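Local structure of putative peptidyl-arginine deiminase (Chlorobium tepidum, 1XKN) at residues G152-E156 and R180-L184; H98-Y102 and V136-V140. The protein is a putative peptidyl-arginine deiminase, probably a hydrolase that removes imine nitrogen from guanidinium-type substrates such as agmatine or protein arginine. All coordinates share one frame; numbering follows the deposited sequence.

From the N terminus, contact 2 comes first: residues 98-102, running from the end of helix 95-98 into strand 101-107, meet residues 136-140 of helix 131-144. It closes a loop that takes in the hairpin of strands 101-107 and 110-119 and the short helix 122-125. The chain then passes through strand 148-152 and opens contact 1, where residues 152-156 meet residues 180-184 ahead of helix 186-197. The two loops follow in series, neither nested nor crossing. The centres of contacts 1 and 2 lie about 17 Å apart, and the two do not touch. Strand 110-119 flanks both, and its end carries two of the sodium ligands, Asn117 and Trp118.

Contact 1 of 2, residues G152-E156 and R180-L184; sequences GMVLE and RNPSL
Glu156 and Arg180 hold the buried end of this contact through a side-on, two-bond salt bridge. Arg180 NE reaches Glu156 OE1 at 2.8 Å, nearly straight at 166° and along the syn lone pair of the oxygen. The second bond, Arg180 NH1 to Glu156 OE2 at 2.9 Å, comes from above the carboxylate plane, the two flat groups being turned 39° apart. A bend at chi2 of Glu156 (106°) swings the carboxylate toward the arginine. His217 hydrogen-bonds to Glu156 OE2 and Asp215 makes a salt bridge with Arg180 NH2. Next along, Val154 sets CG2 against Arg180 O (3.5 Å) and CG1 beside Arg180 CD (4.1 Å), with the Asn181 side chain passing across it at a slant. The packing thins toward the type I turn from Asn181 to Leu184, which carries Pro182 and Ser183 outward; here the partly exposed Leu184 meets the buried selenomethionine Met153, whose CG lies 3.8 Å from Leu184 CD1. The contact thus joins two loops, one leaving strand 148-152 and the other leading into helix 186-197. Met153 and Leu184 both rest on Ile189 of that helix, Arg180 packs on Cys174 of helix 172-175, and Met153 and Leu155 bond through their backbones to Glu119 of strand 110-119.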
loop_
_atom_site.group_PDB
_atom_site.type_symbol
_atom_site.label_atom_id
_atom_site.label_comp_id
_atom_site.label_asym_id
_atom_site.label_seq_id
_atom_site.Cartn_x
_atom_site.Cartn_y
_atom_site.Cartn_z
ATOM N N GLY A 152 -14.852 12.539 -2.846
ATOM C CA GLY A 152 -14.672 13.904 -2.391
ATOM C C GLY A 152 -13.988 13.974 -1.037
ATOM O O GLY A 152 -13.819 15.056 -0.471
HETATM N N MSE A 153 -13.592 12.815 -0.517
HETATM C CA MSE A 153 -12.926 12.733 0.783
HETATM C C MSE A 153 -11.467 12.321 0.614
HETATM O O MSE A 153 -11.150 11.468 -0.215
HETATM C CB MSE A 153 -13.646 11.709 1.674
HETATM C CG MSE A 153 -13.048 11.549 3.070
HETATM SE SE MSE A 153 -13.921 10.177 4.141
HETATM C CE MSE A 153 -12.506 8.852 4.123
ATOM N N VAL A 154 -10.580 12.931 1.395
ATOM C CA VAL A 154 -9.163 12.599 1.327
ATOM C C VAL A 154 -8.921 11.259 2.010
ATOM O O VAL A 154 -9.350 11.042 3.145
ATOM C CB VAL A 154 -8.298 13.677 2.027
ATOM C CG1 VAL A 154 -6.835 13.230 2.087
ATOM C CG2 VAL A 154 -8.413 14.999 1.280
ATOM N N LEU A 155 -8.246 10.358 1.304
ATOM C CA LEU A 155 -7.929 9.041 1.842
ATOM C C LEU A 155 -6.778 8.432 1.060
ATOM O O LEU A 155 -6.791 8.425 -0.172
ATOM C CB LEU A 155 -9.141 8.104 1.755
ATOM C CG LEU A 155 -8.927 6.729 2.397
ATOM C CD1 LEU A 155 -8.842 6.894 3.910
ATOM C CD2 LEU A 155 -10.069 5.786 2.032
ATOM N N GLU A 156 -5.779 7.939 1.782
ATOM C CA GLU A 156 -4.633 7.294 1.156
ATOM C C GLU A 156 -4.795 5.793 1.347
ATOM O O GLU A 156 -5.223 5.339 2.407
ATOM C CB GLU A 156 -3.321 7.734 1.812
ATOM C CG GLU A 156 -3.006 9.210 1.672
ATOM C CD GLU A 156 -3.222 9.974 2.958
ATOM O OE1 GLU A 156 -3.712 11.121 2.891
ATOM O OE2 GLU A 156 -2.882 9.436 4.036
ATOM N N ARG A 180 -6.325 16.176 7.125
ATOM C CA ARG A 180 -6.838 15.376 6.018
ATOM C C ARG A 180 -8.220 15.854 5.580
ATOM O O ARG A 180 -8.387 16.344 4.460
ATOM C CB ARG A 180 -6.879 13.892 6.400
ATOM C CG ARG A 180 -5.496 13.252 6.600
ATOM C CD ARG A 180 -4.558 13.538 5.427
ATOM N NE ARG A 180 -3.522 12.518 5.266
ATOM C CZ ARG A 180 -2.466 12.367 6.060
ATOM N NH1 ARG A 180 -1.590 11.398 5.819
ATOM N NH2 ARG A 180 -2.274 13.184 7.086
ATOM N N ASN A 181 -9.203 15.712 6.463
ATOM C CA ASN A 181 -10.570 16.142 6.171
ATOM C C ASN A 181 -11.053 17.041 7.306
ATOM O O ASN A 181 -11.818 16.619 8.173
ATOM C CB ASN A 181 -11.486 14.925 6.029
ATOM C CG ASN A 181 -11.058 14.007 4.903
ATOM O OD1 ASN A 181 -10.486 12.937 5.131
ATOM N ND2 ASN A 181 -11.321 14.430 3.674
ATOM N N PRO A 182 -10.604 18.305 7.310
ATOM C CA PRO A 182 -10.965 19.291 8.332
ATOM C C PRO A 182 -12.441 19.346 8.718
ATOM O O PRO A 182 -12.778 19.432 9.898
ATOM C CB PRO A 182 -10.501 20.610 7.718
ATOM C CG PRO A 182 -9.327 20.212 6.910
ATOM C CD PRO A 182 -9.775 18.921 6.260
ATOM N N SER A 183 -13.324 19.291 7.727
ATOM C CA SER A 183 -14.752 19.389 8.001
ATOM C C SER A 183 -15.436 18.117 8.484
ATOM O O SER A 183 -16.570 18.171 8.958
ATOM C CB SER A 183 -15.485 19.904 6.761
ATOM O OG SER A 183 -15.506 18.920 5.741
ATOM N N LEU A 184 -14.754 16.981 8.387
ATOM C CA LEU A 184 -15.352 15.712 8.789
ATOM C C LEU A 184 -14.959 15.186 10.158
ATOM O O LEU A 184 -13.842 15.397 10.628
ATOM C CB LEU A 184 -15.027 14.628 7.761
ATOM C CG LEU A 184 -15.418 14.881 6.307
ATOM C CD1 LEU A 184 -15.075 13.651 5.488
ATOM C CD2 LEU A 184 -16.902 15.194 6.210
#

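Contact 2 of 2, residues H98-Y102 and V136-V140; sequences HGPNY and VPERV
The imidazole of His98 and the phenol of Tyr102 meet the helix at two valines one turn apart, each ring approached obliquely by a methyl group. Val136 CG2 lies 3.6 Å from His98 CD2. With chi1 at 70°, the imidazole CG stands between the backbone N and the carbonyl carbon of its own residue, and the ring rises beside the valine. Its rotation is fixed from outside the contact: NE2 bonds to Ser21, and ND1 makes a weak bond to Asp92. At the other ring, Val140 CG1 comes to 3.4 Å from Tyr102 OH, the hydroxyl that also hydrogen-bonds to Gln144, farther along the same helix.

Between the rings, two prolines bring the backbones close, with the CA atoms of Pro100 and Pro137 4.6 Å apart. Pro137 CG presses on His98 O at 3.2 Å, and its CD touches the same oxygen. Pro100 CB faces Val140 CG1 at 4.1 Å. This is helix-on-sheet packing, consistent with the beta/alpha propeller of the guanidino-group-modifying enzyme superfamily: helix 131-144 lies against the start of strand 101-107, and no hydrogen bond crosses between the segments. Val140 CG1 is anti to its own backbone N (chi1 172°), which directs that methyl to both Pro100 and Tyr102. Ile115 of strand 110-119 touches Pro100, Tyr102 and Val140, continuing the apolar layer across the sheet. Beside Pro137 the contact borders a sodium site formed by Asn117, Trp118 and Asn134; the ion lies about 4 Å from the side chain of Pro137, and Asn101 OD1 accepts a bond from the indole NE1 of Trp118.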
loop_
_atom_site.group_PDB
_atom_site.type_symbol
_atom_site.label_atom_id
_atom_site.label_comp_id
_atom_site.label_asym_id
_atom_site.label_seq_id
_atom_site.Cartn_x
_atom_site.Cartn_y
_atom_site.Cartn_z
ATOM N N HIS A 98 -1.978 7.567 -3.811
ATOM C CA HIS A 98 -2.689 8.337 -4.832
ATOM C C HIS A 98 -3.250 7.435 -5.933
ATOM O O HIS A 98 -4.074 7.863 -6.746
ATOM C CB HIS A 98 -1.753 9.405 -5.444
ATOM C CG HIS A 98 -0.652 8.850 -6.302
ATOM N ND1 HIS A 98 0.679 9.140 -6.085
ATOM C CD2 HIS A 98 -0.689 8.059 -7.401
ATOM C CE1 HIS A 98 1.414 8.553 -7.015
ATOM N NE2 HIS A 98 0.607 7.891 -7.826
ATOM N N GLY A 99 -2.807 6.180 -5.927
ATOM C CA GLY A 99 -3.203 5.203 -6.935
ATOM C C GLY A 99 -4.639 4.711 -6.989
ATOM O O GLY A 99 -5.448 5.010 -6.113
ATOM N N PRO A 100 -4.971 3.908 -8.014
ATOM C CA PRO A 100 -6.317 3.361 -8.214
ATOM C C PRO A 100 -6.826 2.368 -7.173
ATOM O O PRO A 100 -6.335 1.246 -7.067
ATOM C CB PRO A 100 -6.228 2.746 -9.609
ATOM C CG PRO A 100 -4.840 2.219 -9.637
ATOM C CD PRO A 100 -4.033 3.353 -9.010
ATOM N N ASN A 101 -7.827 2.806 -6.417
ATOM C CA ASN A 101 -8.455 1.991 -5.386
ATOM C C ASN A 101 -9.602 1.230 -6.051
ATOM O O ASN A 101 -10.751 1.670 -6.042
ATOM C CB ASN A 101 -8.984 2.905 -4.270
ATOM C CG ASN A 101 -9.576 2.140 -3.093
ATOM O OD1 ASN A 101 -10.164 2.739 -2.196
ATOM N ND2 ASN A 101 -9.421 0.818 -3.090
ATOM N N TYR A 102 -9.267 0.095 -6.650
ATOM C CA TYR A 102 -10.242 -0.750 -7.327
ATOM C C TYR A 102 -11.215 -1.375 -6.342
ATOM O O TYR A 102 -10.815 -1.837 -5.277
ATOM C CB TYR A 102 -9.530 -1.887 -8.053
ATOM C CG TYR A 102 -8.658 -1.457 -9.199
ATOM C CD1 TYR A 102 -9.202 -1.234 -10.464
ATOM C CD2 TYR A 102 -7.283 -1.309 -9.031
ATOM C CE1 TYR A 102 -8.392 -0.880 -11.537
ATOM C CE2 TYR A 102 -6.468 -0.954 -10.094
ATOM C CZ TYR A 102 -7.027 -0.747 -11.342
ATOM O OH TYR A 102 -6.222 -0.437 -12.407
ATOM N N VAL A 136 -4.340 10.561 -10.970
ATOM C CA VAL A 136 -3.947 9.219 -11.392
ATOM C C VAL A 136 -5.113 8.230 -11.525
ATOM O O VAL A 136 -5.228 7.548 -12.538
ATOM C CB VAL A 136 -2.866 8.634 -10.452
ATOM C CG1 VAL A 136 -2.601 7.173 -10.796
ATOM C CG2 VAL A 136 -1.576 9.440 -10.596
ATOM N N PRO A 137 -5.991 8.140 -10.510
ATOM C CA PRO A 137 -7.111 7.199 -10.624
ATOM C C PRO A 137 -7.966 7.422 -11.871
ATOM O O PRO A 137 -8.406 6.462 -12.511
ATOM C CB PRO A 137 -7.891 7.437 -9.335
ATOM C CG PRO A 137 -6.805 7.813 -8.363
ATOM C CD PRO A 137 -5.974 8.776 -9.182
ATOM N N GLU A 138 -8.195 8.684 -12.221
ATOM C CA GLU A 138 -9.005 9.007 -13.393
ATOM C C GLU A 138 -8.314 8.632 -14.699
ATOM O O GLU A 138 -8.955 8.145 -15.628
ATOM C CB GLU A 138 -9.362 10.497 -13.409
ATOM C CG GLU A 138 -10.443 10.818 -14.433
ATOM C CD GLU A 138 -10.981 12.227 -14.326
ATOM O OE1 GLU A 138 -12.072 12.478 -14.885
ATOM O OE2 GLU A 138 -10.320 13.089 -13.702
ATOM N N ARG A 139 -7.008 8.862 -14.775
ATOM C CA ARG A 139 -6.274 8.527 -15.985
ATOM C C ARG A 139 -6.153 7.007 -16.115
ATOM O O ARG A 139 -6.150 6.472 -17.224
ATOM C CB ARG A 139 -4.893 9.189 -15.975
ATOM C CG ARG A 139 -4.927 10.725 -15.899
ATOM C CD ARG A 139 -3.546 11.292 -16.227
ATOM N NE ARG A 139 -3.302 12.647 -15.722
ATOM C CZ ARG A 139 -3.823 13.760 -16.229
ATOM N NH1 ARG A 139 -4.645 13.706 -17.269
ATOM N NH2 ARG A 139 -3.495 14.938 -15.712
ATOM N N VAL A 140 -6.070 6.305 -14.986
ATOM C CA VAL A 140 -5.990 4.849 -15.023
ATOM C C VAL A 140 -7.342 4.326 -15.512
ATOM O O VAL A 140 -7.401 3.475 -16.397
ATOM C CB VAL A 140 -5.679 4.257 -13.625
ATOM C CG1 VAL A 140 -5.803 2.736 -13.658
ATOM C CG2 VAL A 140 -4.272 4.651 -13.199
#